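Local structure of lipase (Photobacterium sp. M37, 2ORY) at residues A[73-78]-A[85-90]; A[166-171]-A[197-202]; A[183-188]-A[222-227]. The protein hydrolyses triacylglycerols as a cold-adapted lipase of the class 3 family, with an alpha/beta hydrolase fold. One frame throughout, in Å; residues are numbered along the deposited sequence.

Interaction 1. Residues A[73-78]-A[85-90]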
ATOM      1  N   MET A  73       6.905  -1.644  -7.971  1.00 26.07           N
ATOM      2  CA  MET A  73       5.631  -1.424  -8.639  1.00 27.87           C
ATOM      3  C   MET A  73       5.607  -2.189  -9.953  1.00 31.14           C
ATOM      4  O   MET A  73       6.639  -2.310 -10.630  1.00 30.86           O
ATOM      5  CB  MET A  73       5.401   0.076  -8.894  1.00 29.33           C
ATOM      6  CG  MET A  73       4.109   0.412  -9.666  1.00 16.95           C
ATOM      7  SD  MET A  73       3.773   2.152  -9.609  1.00 20.35           S
ATOM      8  CE  MET A  73       5.185   2.795 -10.569  1.00 17.53           C
ATOM      9  N   TYR A  74       4.444  -2.751 -10.274  1.00 26.45           N
ATOM     10  CA  TYR A  74       4.247  -3.465 -11.532  1.00 25.16           C
ATOM     11  C   TYR A  74       2.798  -3.257 -11.972  1.00 28.08           C
ATOM     12  O   TYR A  74       1.957  -2.762 -11.198  1.00 20.33           O
ATOM     13  CB  TYR A  74       4.579  -4.969 -11.400  1.00 27.79           C
ATOM     14  CG  TYR A  74       3.674  -5.779 -10.489  1.00 28.59           C
ATOM     15  CD1 TYR A  74       2.702  -6.616 -11.011  1.00 32.62           C
ATOM     16  CD2 TYR A  74       3.764  -5.670  -9.102  1.00 30.27           C
ATOM     17  CE1 TYR A  74       1.832  -7.322 -10.176  1.00 35.83           C
ATOM     18  CE2 TYR A  74       2.895  -6.366  -8.255  1.00 30.53           C
ATOM     19  CZ  TYR A  74       1.929  -7.187  -8.800  1.00 34.29           C
ATOM     20  OH  TYR A  74       1.027  -7.828  -7.984  1.00 31.36           O
ATOM     21  N   VAL A  75       2.527  -3.594 -13.231  1.00 29.04           N
ATOM     22  CA  VAL A  75       1.188  -3.476 -13.799  1.00 32.31           C
ATOM     23  C   VAL A  75       0.760  -4.811 -14.430  1.00 30.60           C
ATOM     24  O   VAL A  75       1.492  -5.377 -15.241  1.00 30.30           O
ATOM     25  CB  VAL A  75       1.145  -2.379 -14.888  1.00 32.71           C
ATOM     26  CG1 VAL A  75      -0.280  -2.184 -15.364  1.00 35.29           C
ATOM     27  CG2 VAL A  75       1.721  -1.074 -14.350  1.00 27.48           C
ATOM     28  N   ILE A  76      -0.414  -5.315 -14.043  1.00 30.93           N
ATOM     29  CA  ILE A  76      -0.945  -6.572 -14.591  1.00 31.71           C
ATOM     30  C   ILE A  76      -2.098  -6.189 -15.511  1.00 33.09           C
ATOM     31  O   ILE A  76      -2.912  -5.336 -15.166  1.00 34.99           O
ATOM     32  CB  ILE A  76      -1.560  -7.513 -13.509  1.00 27.33           C
ATOM     33  CG1 ILE A  76      -0.641  -7.620 -12.296  1.00 33.93           C
ATOM     34  CG2 ILE A  76      -1.819  -8.886 -14.090  1.00 29.74           C
ATOM     35  CD1 ILE A  76      -0.867  -6.480 -11.301  1.00 40.10           C
ATOM     36  N   GLN A  77      -2.168  -6.824 -16.670  1.00 35.83           N
ATOM     37  CA  GLN A  77      -3.242  -6.559 -17.612  1.00 37.70           C
ATOM     38  C   GLN A  77      -4.049  -7.835 -17.813  1.00 37.50           C
ATOM     39  O   GLN A  77      -3.480  -8.904 -18.032  1.00 35.74           O
ATOM     40  CB  GLN A  77      -2.677  -6.102 -18.960  1.00 38.33           C
ATOM     41  CG  GLN A  77      -3.744  -5.908 -20.035  1.00 37.80           C
ATOM     42  CD  GLN A  77      -3.174  -5.493 -21.384  1.00 42.08           C
ATOM     43  OE1 GLN A  77      -3.918  -5.139 -22.299  1.00 43.80           O
ATOM     44  NE2 GLN A  77      -1.853  -5.539 -21.515  1.00 40.59           N
ATOM     45  N   LYS A  78      -5.368  -7.724 -17.725  1.00 37.42           N
ATOM     46  CA  LYS A  78      -6.239  -8.872 -17.940  1.00 40.53           C
ATOM     47  C   LYS A  78      -6.274  -9.199 -19.437  1.00 41.19           C
ATOM     48  O   LYS A  78      -6.666  -8.355 -20.242  1.00 40.49           O
ATOM     49  CB  LYS A  78      -7.654  -8.557 -17.448  1.00 40.64           C
ATOM     50  CG  LYS A  78      -8.731  -9.469 -18.030  1.00 43.35           C
ATOM     51  CD  LYS A  78      -9.458 -10.269 -16.968  1.00 41.00           C
ATOM     52  CE  LYS A  78     -10.297  -9.381 -16.069  1.00 41.68           C
ATOM     53  NZ  LYS A  78     -11.148 -10.189 -15.150  1.00 35.90           N
ATOM     54  N   TYR A  85      -6.444  -2.783 -16.453  1.00 35.39           N
ATOM     55  CA  TYR A  85      -5.174  -2.928 -15.763  1.00 32.43           C
ATOM     56  C   TYR A  85      -5.191  -2.814 -14.245  1.00 30.64           C
ATOM     57  O   TYR A  85      -6.055  -2.152 -13.656  1.00 24.09           O
ATOM     58  CB  TYR A  85      -4.183  -1.882 -16.277  1.00 31.23           C
ATOM     59  CG  TYR A  85      -4.037  -1.840 -17.782  1.00 32.89           C
ATOM     60  CD1 TYR A  85      -4.965  -1.165 -18.580  1.00 28.13           C
ATOM     61  CD2 TYR A  85      -2.968  -2.479 -18.410  1.00 31.53           C
ATOM     62  CE1 TYR A  85      -4.823  -1.130 -19.968  1.00 28.19           C
ATOM     63  CE2 TYR A  85      -2.824  -2.452 -19.798  1.00 29.19           C
ATOM     64  CZ  TYR A  85      -3.753  -1.776 -20.570  1.00 31.73           C
ATOM     65  OH  TYR A  85      -3.605  -1.754 -21.945  1.00 36.39           O
ATOM     66  N   VAL A  86      -4.207  -3.461 -13.626  1.00 26.42           N
ATOM     67  CA  VAL A  86      -4.008  -3.371 -12.180  1.00 28.67           C
ATOM     68  C   VAL A  86      -2.594  -2.829 -11.940  1.00 25.44           C
ATOM     69  O   VAL A  86      -1.635  -3.376 -12.463  1.00 28.54           O
ATOM     70  CB  VAL A  86      -4.092  -4.755 -11.466  1.00 31.41           C
ATOM     71  CG1 VAL A  86      -3.724  -4.602  -9.997  1.00 26.29           C
ATOM     72  CG2 VAL A  86      -5.482  -5.325 -11.570  1.00 24.12           C
ATOM     73  N   ILE A  87      -2.460  -1.738 -11.190  1.00 27.43           N
ATOM     74  CA  ILE A  87      -1.131  -1.228 -10.839  1.00 23.23           C
ATOM     75  C   ILE A  87      -0.957  -1.603  -9.345  1.00 26.93           C
ATOM     76  O   ILE A  87      -1.711  -1.129  -8.496  1.00 27.00           O
ATOM     77  CB  ILE A  87      -1.048   0.294 -10.964  1.00 25.59           C
ATOM     78  CG1 ILE A  87      -1.236   0.729 -12.415  1.00 23.62           C
ATOM     79  CG2 ILE A  87       0.271   0.775 -10.390  1.00 23.54           C
ATOM     80  CD1 ILE A  87      -1.225   2.254 -12.572  1.00 23.67           C
ATOM     81  N   ALA A  88       0.004  -2.466  -9.031  1.00 24.75           N
ATOM     82  CA  ALA A  88       0.214  -2.887  -7.644  1.00 27.04           C
ATOM     83  C   ALA A  88       1.516  -2.280  -7.109  1.00 29.61           C
ATOM     84  O   ALA A  88       2.523  -2.216  -7.818  1.00 26.30           O
ATOM     85  CB  ALA A  88       0.246  -4.420  -7.553  1.00 28.76           C
ATOM     86  N   ILE A  89       1.483  -1.829  -5.856  1.00 28.48           N
ATOM     87  CA  ILE A  89       2.626  -1.169  -5.247  1.00 24.93           C
ATOM     88  C   ILE A  89       3.022  -1.793  -3.920  1.00 28.51           C
ATOM     89  O   ILE A  89       2.176  -2.159  -3.106  1.00 29.95           O
ATOM     90  CB  ILE A  89       2.309   0.347  -5.065  1.00 29.57           C
ATOM     91  CG1 ILE A  89       2.210   0.998  -6.463  1.00 30.78           C
ATOM     92  CG2 ILE A  89       3.358   1.034  -4.157  1.00 28.76           C
ATOM     93  CD1 ILE A  89       1.602   2.375  -6.495  1.00 26.66           C
ATOM     94  N   ARG A  90       4.327  -1.899  -3.709  1.00 25.78           N
ATOM     95  CA  ARG A  90       4.894  -2.485  -2.496  1.00 26.12           C
ATOM     96  C   ARG A  90       5.921  -1.510  -1.939  1.00 27.24           C
ATOM     97  O   ARG A  90       6.548  -0.771  -2.702  1.00 22.45           O
ATOM     98  CB  ARG A  90       5.608  -3.797  -2.860  1.00 32.89           C
ATOM     99  CG  ARG A  90       6.281  -4.523  -1.717  1.00 33.70           C
ATOM    100  CD  ARG A  90       7.256  -5.592  -2.203  1.00 24.94           C
ATOM    101  NE  ARG A  90       8.565  -5.022  -2.493  1.00 40.88           N
ATOM    102  CZ  ARG A  90       9.598  -5.717  -2.948  1.00 42.40           C
ATOM    103  NH1 ARG A  90       9.481  -7.019  -3.167  1.00 51.05           N
ATOM    104  NH2 ARG A  90      10.744  -5.108  -3.203  1.00 52.50           N
TER

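Interaction 2. Residues A[166-171]-A[197-202]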
ATOM      1  N   ALA A 166      -9.849   2.976 -20.947  1.00 35.03           N
ATOM      2  CA  ALA A 166      -9.317   1.897 -20.126  1.00 31.30           C
ATOM      3  C   ALA A 166      -9.855   1.928 -18.709  1.00 31.18           C
ATOM      4  O   ALA A 166     -10.540   2.855 -18.297  1.00 32.32           O
ATOM      5  CB  ALA A 166      -7.782   1.961 -20.090  1.00 30.78           C
ATOM      6  N   LYS A 167      -9.502   0.905 -17.958  1.00 30.17           N
ATOM      7  CA  LYS A 167      -9.927   0.772 -16.579  1.00 32.38           C
ATOM      8  C   LYS A 167      -8.640   0.449 -15.813  1.00 29.12           C
ATOM      9  O   LYS A 167      -7.873  -0.423 -16.206  1.00 25.76           O
ATOM     10  CB  LYS A 167     -10.932  -0.378 -16.505  1.00 34.82           C
ATOM     11  CG  LYS A 167     -11.406  -0.816 -15.154  1.00 41.77           C
ATOM     12  CD  LYS A 167     -11.869  -2.278 -15.258  1.00 49.34           C
ATOM     13  CE  LYS A 167     -12.809  -2.701 -14.135  1.00 56.93           C
ATOM     14  NZ  LYS A 167     -14.160  -2.102 -14.328  1.00 58.49           N
ATOM     15  N   ILE A 168      -8.377   1.187 -14.750  1.00 29.78           N
ATOM     16  CA  ILE A 168      -7.190   0.922 -13.965  1.00 25.79           C
ATOM     17  C   ILE A 168      -7.516   0.943 -12.490  1.00 22.93           C
ATOM     18  O   ILE A 168      -8.129   1.882 -12.015  1.00 20.79           O
ATOM     19  CB  ILE A 168      -6.063   1.975 -14.224  1.00 28.72           C
ATOM     20  CG1 ILE A 168      -5.580   1.873 -15.672  1.00 25.99           C
ATOM     21  CG2 ILE A 168      -4.886   1.757 -13.244  1.00 24.85           C
ATOM     22  CD1 ILE A 168      -4.331   2.673 -15.977  1.00 31.94           C
ATOM     23  N   CYS A 169      -7.131  -0.117 -11.779  1.00 24.20           N
ATOM     24  CA  CYS A 169      -7.306  -0.168 -10.332  1.00 24.44           C
ATOM     25  C   CYS A 169      -5.886  -0.121  -9.737  1.00 22.83           C
ATOM     26  O   CYS A 169      -5.007  -0.880 -10.145  1.00 21.27           O
ATOM     27  CB  CYS A 169      -8.006  -1.456  -9.889  1.00 27.13           C
ATOM     28  SG  CYS A 169      -8.402  -1.447  -8.117  1.00 28.77           S
ATOM     29  N   VAL A 170      -5.643   0.791  -8.803  1.00 25.74           N
ATOM     30  CA  VAL A 170      -4.325   0.891  -8.182  1.00 20.47           C
ATOM     31  C   VAL A 170      -4.473   0.331  -6.781  1.00 23.17           C
ATOM     32  O   VAL A 170      -5.289   0.814  -5.997  1.00 25.46           O
ATOM     33  CB  VAL A 170      -3.840   2.359  -8.102  1.00 23.73           C
ATOM     34  CG1 VAL A 170      -2.356   2.386  -7.705  1.00 19.19           C
ATOM     35  CG2 VAL A 170      -4.107   3.083  -9.446  1.00  8.32           C
ATOM     36  N   THR A 171      -3.693  -0.699  -6.467  1.00 22.40           N
ATOM     37  CA  THR A 171      -3.772  -1.327  -5.156  1.00 20.01           C
ATOM     38  C   THR A 171      -2.395  -1.501  -4.498  1.00 21.87           C
ATOM     39  O   THR A 171      -1.349  -1.395  -5.149  1.00 22.12           O
ATOM     40  CB  THR A 171      -4.479  -2.693  -5.268  1.00 17.05           C
ATOM     41  OG1 THR A 171      -4.806  -3.173  -3.969  1.00 18.07           O
ATOM     42  CG2 THR A 171      -3.577  -3.709  -5.946  1.00 25.56           C
ATOM     43  N   GLN A 197      -8.323  11.071 -20.570  1.00 35.59           N
ATOM     44  CA  GLN A 197      -9.432  11.368 -19.670  1.00 37.07           C
ATOM     45  C   GLN A 197     -10.427  10.212 -19.718  1.00 35.41           C
ATOM     46  O   GLN A 197     -11.317  10.104 -18.876  1.00 31.38           O
ATOM     47  CB  GLN A 197     -10.115  12.675 -20.104  1.00 42.69           C
ATOM     48  CG  GLN A 197     -11.201  13.204 -19.146  1.00 51.95           C
ATOM     49  CD  GLN A 197     -10.651  13.851 -17.869  1.00 54.21           C
ATOM     50  OE1 GLN A 197     -10.069  14.940 -17.907  1.00 54.38           O
ATOM     51  NE2 GLN A 197     -10.842  13.179 -16.732  1.00 53.94           N
ATOM     52  N   ASN A 198     -10.262   9.337 -20.705  1.00 33.00           N
ATOM     53  CA  ASN A 198     -11.168   8.211 -20.864  1.00 35.46           C
ATOM     54  C   ASN A 198     -10.807   6.966 -20.075  1.00 35.42           C
ATOM     55  O   ASN A 198     -11.256   5.865 -20.388  1.00 36.86           O
ATOM     56  CB  ASN A 198     -11.308   7.880 -22.344  1.00 35.28           C
ATOM     57  CG  ASN A 198     -11.911   9.031 -23.116  1.00 42.43           C
ATOM     58  OD1 ASN A 198     -12.955   9.562 -22.728  1.00 36.79           O
ATOM     59  ND2 ASN A 198     -11.257   9.439 -24.203  1.00 40.31           N
ATOM     60  N   ILE A 199      -9.988   7.124 -19.051  1.00 35.35           N
ATOM     61  CA  ILE A 199      -9.653   5.974 -18.239  1.00 36.98           C
ATOM     62  C   ILE A 199     -10.369   6.110 -16.894  1.00 34.57           C
ATOM     63  O   ILE A 199     -10.471   7.211 -16.353  1.00 28.12           O
ATOM     64  CB  ILE A 199      -8.134   5.857 -18.062  1.00 38.61           C
ATOM     65  CG1 ILE A 199      -7.828   4.904 -16.907  1.00 35.53           C
ATOM     66  CG2 ILE A 199      -7.538   7.220 -17.877  1.00 45.54           C
ATOM     67  CD1 ILE A 199      -6.380   4.789 -16.609  1.00 42.65           C
ATOM     68  N   ASP A 200     -10.907   4.994 -16.400  1.00 34.57           N
ATOM     69  CA  ASP A 200     -11.627   4.942 -15.125  1.00 36.89           C
ATOM     70  C   ASP A 200     -10.629   4.479 -14.078  1.00 33.66           C
ATOM     71  O   ASP A 200     -10.169   3.327 -14.102  1.00 25.33           O
ATOM     72  CB  ASP A 200     -12.794   3.947 -15.190  1.00 45.33           C
ATOM     73  CG  ASP A 200     -13.981   4.483 -15.988  1.00 54.97           C
ATOM     74  OD1 ASP A 200     -13.780   5.386 -16.829  1.00 58.29           O
ATOM     75  OD2 ASP A 200     -15.113   3.995 -15.781  1.00 55.81           O
ATOM     76  N   ILE A 201     -10.303   5.386 -13.164  1.00 29.76           N
ATOM     77  CA  ILE A 201      -9.327   5.115 -12.123  1.00 28.51           C
ATOM     78  C   ILE A 201      -9.957   4.843 -10.770  1.00 29.98           C
ATOM     79  O   ILE A 201     -10.732   5.648 -10.266  1.00 29.28           O
ATOM     80  CB  ILE A 201      -8.351   6.311 -11.968  1.00 28.53           C
ATOM     81  CG1 ILE A 201      -7.622   6.558 -13.296  1.00 27.91           C
ATOM     82  CG2 ILE A 201      -7.373   6.042 -10.805  1.00 27.27           C
ATOM     83  CD1 ILE A 201      -6.693   7.758 -13.296  1.00 25.88           C
ATOM     84  N   SER A 202      -9.616   3.704 -10.187  1.00 26.84           N
ATOM     85  CA  SER A 202     -10.110   3.347  -8.862  1.00 25.03           C
ATOM     86  C   SER A 202      -8.936   2.831  -8.040  1.00 25.62           C
ATOM     87  O   SER A 202      -7.880   2.502  -8.581  1.00 27.85           O
ATOM     88  CB  SER A 202     -11.147   2.236  -8.955  1.00 19.69           C
ATOM     89  OG  SER A 202     -10.573   1.151  -9.650  1.00 26.58           O
TER
HETATM   90  O   HOH W   1     -11.128   1.102 -12.163  1.00 41.30           O

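Interaction 3. Residues A[183-188]-A[222-227]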
ATOM      1  N   LEU A 183      -0.913   7.531  -5.497  1.00 23.06           N
ATOM      2  CA  LEU A 183      -0.559   7.486  -6.909  1.00 21.48           C
ATOM      3  C   LEU A 183      -1.808   7.623  -7.773  1.00 26.58           C
ATOM      4  O   LEU A 183      -1.785   8.342  -8.782  1.00 25.18           O
ATOM      5  CB  LEU A 183       0.184   6.186  -7.276  1.00 20.97           C
ATOM      6  CG  LEU A 183       0.678   6.145  -8.737  1.00 22.35           C
ATOM      7  CD1 LEU A 183       2.069   5.554  -8.845  1.00 21.91           C
ATOM      8  CD2 LEU A 183      -0.274   5.333  -9.567  1.00 24.34           C
ATOM      9  N   ALA A 184      -2.882   6.937  -7.374  1.00 21.87           N
ATOM     10  CA  ALA A 184      -4.151   6.985  -8.100  1.00 25.36           C
ATOM     11  C   ALA A 184      -4.661   8.422  -8.214  1.00 24.42           C
ATOM     12  O   ALA A 184      -5.156   8.824  -9.264  1.00 25.64           O
ATOM     13  CB  ALA A 184      -5.193   6.113  -7.398  1.00 24.51           C
ATOM     14  N   LEU A 185      -4.548   9.194  -7.135  1.00 23.20           N
ATOM     15  CA  LEU A 185      -4.992  10.582  -7.168  1.00 22.89           C
ATOM     16  C   LEU A 185      -4.130  11.390  -8.131  1.00 25.07           C
ATOM     17  O   LEU A 185      -4.636  12.280  -8.814  1.00 25.33           O
ATOM     18  CB  LEU A 185      -4.934  11.242  -5.778  1.00 27.55           C
ATOM     19  CG  LEU A 185      -5.459  12.698  -5.697  1.00 30.67           C
ATOM     20  CD1 LEU A 185      -6.922  12.752  -6.133  1.00 24.80           C
ATOM     21  CD2 LEU A 185      -5.344  13.237  -4.283  1.00 25.73           C
ATOM     22  N   TRP A 186      -2.834  11.091  -8.194  1.00 21.95           N
ATOM     23  CA  TRP A 186      -1.963  11.824  -9.098  1.00 24.32           C
ATOM     24  C   TRP A 186      -2.382  11.577 -10.545  1.00 30.01           C
ATOM     25  O   TRP A 186      -2.419  12.508 -11.346  1.00 30.35           O
ATOM     26  CB  TRP A 186      -0.508  11.415  -8.895  1.00 26.91           C
ATOM     27  CG  TRP A 186       0.374  11.713 -10.069  1.00 21.15           C
ATOM     28  CD1 TRP A 186       0.665  12.937 -10.587  1.00 25.48           C
ATOM     29  CD2 TRP A 186       1.097  10.761 -10.852  1.00 23.42           C
ATOM     30  NE1 TRP A 186       1.531  12.811 -11.643  1.00 20.44           N
ATOM     31  CE2 TRP A 186       1.814  11.485 -11.829  1.00 20.85           C
ATOM     32  CE3 TRP A 186       1.221   9.360 -10.815  1.00 20.35           C
ATOM     33  CZ2 TRP A 186       2.641  10.862 -12.765  1.00 21.50           C
ATOM     34  CZ3 TRP A 186       2.047   8.745 -11.742  1.00 22.61           C
ATOM     35  CH2 TRP A 186       2.751   9.498 -12.706  1.00 16.72           C
ATOM     36  N   LEU A 187      -2.699  10.321 -10.869  1.00 29.90           N
ATOM     37  CA  LEU A 187      -3.134   9.955 -12.216  1.00 29.86           C
ATOM     38  C   LEU A 187      -4.442  10.673 -12.531  1.00 27.68           C
ATOM     39  O   LEU A 187      -4.631  11.176 -13.632  1.00 29.16           O
ATOM     40  CB  LEU A 187      -3.319   8.434 -12.322  1.00 28.71           C
ATOM     41  CG  LEU A 187      -2.026   7.618 -12.245  1.00 23.99           C
ATOM     42  CD1 LEU A 187      -2.290   6.106 -12.327  1.00 17.21           C
ATOM     43  CD2 LEU A 187      -1.161   8.045 -13.397  1.00 24.58           C
ATOM     44  N   LYS A 188      -5.340  10.708 -11.549  1.00 30.22           N
ATOM     45  CA  LYS A 188      -6.618  11.399 -11.658  1.00 28.72           C
ATOM     46  C   LYS A 188      -6.381  12.891 -11.963  1.00 33.47           C
ATOM     47  O   LYS A 188      -6.946  13.449 -12.916  1.00 34.59           O
ATOM     48  CB  LYS A 188      -7.370  11.305 -10.331  1.00 34.50           C
ATOM     49  CG  LYS A 188      -8.457  10.259 -10.263  1.00 44.63           C
ATOM     50  CD  LYS A 188      -9.729  10.763 -10.916  1.00 44.77           C
ATOM     51  CE  LYS A 188     -10.914   9.901 -10.524  1.00 48.27           C
ATOM     52  NZ  LYS A 188     -12.180  10.429 -11.095  1.00 53.80           N
ATOM     53  N   ASP A 222     -13.461  13.574  -2.170  1.00 30.30           N
ATOM     54  CA  ASP A 222     -14.303  14.226  -3.158  1.00 41.01           C
ATOM     55  C   ASP A 222     -13.941  13.787  -4.579  1.00 40.55           C
ATOM     56  O   ASP A 222     -14.797  13.778  -5.462  1.00 43.58           O
ATOM     57  CB  ASP A 222     -14.190  15.748  -3.015  1.00 44.97           C
ATOM     58  CG  ASP A 222     -15.209  16.481  -3.849  1.00 54.00           C
ATOM     59  OD1 ASP A 222     -14.881  16.912  -4.981  1.00 59.92           O
ATOM     60  OD2 ASP A 222     -16.354  16.609  -3.377  1.00 57.22           O
ATOM     61  N   CYS A 223     -12.686  13.395  -4.800  1.00 40.63           N
ATOM     62  CA  CYS A 223     -12.250  12.963  -6.131  1.00 35.71           C
ATOM     63  C   CYS A 223     -12.488  11.502  -6.475  1.00 35.18           C
ATOM     64  O   CYS A 223     -12.881  11.198  -7.598  1.00 31.58           O
ATOM     65  CB  CYS A 223     -10.770  13.254  -6.333  1.00 38.83           C
ATOM     66  SG  CYS A 223     -10.429  14.965  -6.532  1.00 47.24           S
ATOM     67  N   LEU A 224     -12.218  10.591  -5.539  1.00 35.92           N
ATOM     68  CA  LEU A 224     -12.446   9.171  -5.810  1.00 39.51           C
ATOM     69  C   LEU A 224     -13.784   8.666  -5.315  1.00 43.88           C
ATOM     70  O   LEU A 224     -14.328   7.693  -5.859  1.00 44.66           O
ATOM     71  CB  LEU A 224     -11.350   8.296  -5.212  1.00 37.28           C
ATOM     72  CG  LEU A 224     -10.086   8.373  -6.053  1.00 43.36           C
ATOM     73  CD1 LEU A 224      -9.280   9.585  -5.631  1.00 43.12           C
ATOM     74  CD2 LEU A 224      -9.291   7.110  -5.887  1.00 48.59           C
ATOM     75  N   GLY A 225     -14.309   9.320  -4.282  1.00 44.00           N
ATOM     76  CA  GLY A 225     -15.587   8.919  -3.732  1.00 39.96           C
ATOM     77  C   GLY A 225     -15.708   7.416  -3.625  1.00 35.75           C
ATOM     78  O   GLY A 225     -14.980   6.786  -2.861  1.00 33.43           O
ATOM     79  N   ASP A 226     -16.619   6.842  -4.403  1.00 37.02           N
ATOM     80  CA  ASP A 226     -16.849   5.398  -4.380  1.00 40.68           C
ATOM     81  C   ASP A 226     -15.752   4.600  -5.056  1.00 39.12           C
ATOM     82  O   ASP A 226     -15.630   3.402  -4.811  1.00 39.82           O
ATOM     83  CB  ASP A 226     -18.179   5.036  -5.042  1.00 44.43           C
ATOM     84  CG  ASP A 226     -19.373   5.429  -4.203  1.00 47.80           C
ATOM     85  OD1 ASP A 226     -19.393   5.108  -2.993  1.00 45.05           O
ATOM     86  OD2 ASP A 226     -20.294   6.059  -4.765  1.00 55.34           O
ATOM     87  N   GLN A 227     -14.961   5.252  -5.899  1.00 34.37           N
ATOM     88  CA  GLN A 227     -13.884   4.561  -6.595  1.00 34.93           C
ATOM     89  C   GLN A 227     -12.715   4.193  -5.681  1.00 31.24           C
ATOM     90  O   GLN A 227     -11.703   3.667  -6.149  1.00 29.92           O
ATOM     91  CB  GLN A 227     -13.410   5.389  -7.777  1.00 38.36           C
ATOM     92  CG  GLN A 227     -14.505   5.574  -8.803  1.00 45.27           C
ATOM     93  CD  GLN A 227     -14.910   4.270  -9.460  1.00 52.95           C
ATOM     94  OE1 GLN A 227     -14.210   3.758 -10.341  1.00 58.37           O
ATOM     95  NE2 GLN A 227     -16.040   3.715  -9.028  1.00 54.57           N
TER

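Interaction 1. Residues A[73-78]-A[85-90]
CG of Y74 sits between its backbone N and carbonyl carbon (chi1 66°), which turns the ring over toward A88 of strand 85-90, where CE2 of Y74 lies 3.4 Å from CB of A88. The ring plane meets that methyl obliquely, and OH runs on past it to the carbonyl of F12 in helix 5-15. On the opposite face of the sheet M73 runs extended through chi1 and chi2 (177° and 168°), which carries SD of M73 to 3.7 Å from CG1 of I89 and also rests it against CG2 of I87. Y85 lies alongside the extended chain of Q77; amide and ring planes are 32° apart, with CD of Q77 3.4 Å from CE2 of Y85. The phenol oxygen of Y85 is hydrogen-bonded to NZ of K159. These side chains sit on an antiparallel beta hairpin, strands 66-78 and 84-90, within the mixed central sheet. Y74 pairs with A88 and I76 with V86 as hydrogen-bonded pairs; I76 N to V86 O is 2.8 Å, and A88 N to Y74 O is 2.9 Å. Between them V75 and I87 form a non-hydrogen-bonded pair, their side chains side by side with CG2 of V75 4.0 Å from CG1 of I87. CA of V75 makes a CA-H...O contact with O of V86 at 3.1 Å. On the Y74 face, CD1 of I76 touches CG1 of V86 at 3.7 Å; F12 of helix 5-15 touches both side chains and M9 touches V86.

Interaction 2. Residues A[166-171]-A[197-202]
I168 and D200 are joined by the straightest bond of this parallel pairing, I168 N to D200 O at 2.9 Å with 177° at the hydrogen. A166 O accepts D200 N on one side of this bond; on the other I168 O accepts S202 N at 3.0 Å, nearly in line with its C=O, and the ladder ends with V170 N on S202 O at 2.8 Å. At the opening end A166 N reaches N198 O at a longer 3.3 Å, the donor 35° above the carbonyl plane. Beside the ladder, S202 OG stands between its own backbone N and carbonyl carbon (chi1 55°), close to C169, whose CB and SG each lie 3.7 Å from it. A water bridges the strands there, 2.6 Å from S202 OG and donating to I168 O. On the other face A166, I168 and I199 pack together against I160 of helix 152-160, while A184 and L187 of helix 175-189 cover I201. That helix is the crossover of the beta-alpha-beta unit linking the two strands. Further out, K167 and C169 bond through their backbones to strand 84-90, and the ND2 of N198 is held by the carbonyl of E163. I168 O therefore takes two donors, one from the backbone and one from water, which satisfies a buried carbonyl and ties the hydroxyl of S202 to the neighbouring strand.

Interaction 3. Residues A[183-188]-A[222-227]
Apolar contacts carry this helix-to-helix packing, and L185 is central to them. With CG anti to the backbone N (chi1 -177°) and chi2 near 60°, CD1 of L185 is directed at the other helix, 3.9 Å from CB of C223 and 4.0 Å from CD1 of L224. One methyl thus touches two consecutive residues, with SG of C223 slightly farther off at 4.2 Å. The side chains of L185 and L224 lie at a slant to each other, while the second methyl of L224, CD2, approaches CB of A184 at 4.5 Å. The nearest CA pair, L185 and L224, is 7.7 Å apart. Polar contact is slight: K188, its chain bent at chi2, brings NZ to 3.6 Å from the backbone O of C223, in the final turn of helix 214-224. No hydrogen bond spans the two segments. Within 222-227, the helix ends as G225 turns to positive phi (42°). The carbonyl of G225 is taken by NZ of K287. Around the pair, F216, Y219 and F220 of helix 214-224 and W113 extend the apolar surface on L185, while T203 of strand 199-206 lies against both A184 and L224. The end of helix 214-224 is thereby packed against helix 175-189, the helix that follows strand 166-173 and the turn that probably carries the nucleophile, as in alpha/beta hydrolases, with strand 199-206 adjoining both.

In the fold
All three contacts belong to one layered unit built on the mixed sheet. Interactions 1 and 2, with centres about 11 Å apart, are joined through neighbouring strands 84-90 and 166-173, with Y85 N 2.8 Å from K167 O. Interaction 3, between helix 175-189 and the end of helix 214-224, lies about 9 Å from interaction 2 and 16 Å from interaction 1, centre to centre. Along the chain interaction 1 closes first; interactions 2 and 3 then interlace, because helix 175-189 connects the strands of interaction 2. L183 meets M73 and I89, while L187 meets I87 and I201. I89 touches the likely elbow around S174, the probable nucleophile, and V170 lies near it; interaction 3 packs the helix that follows.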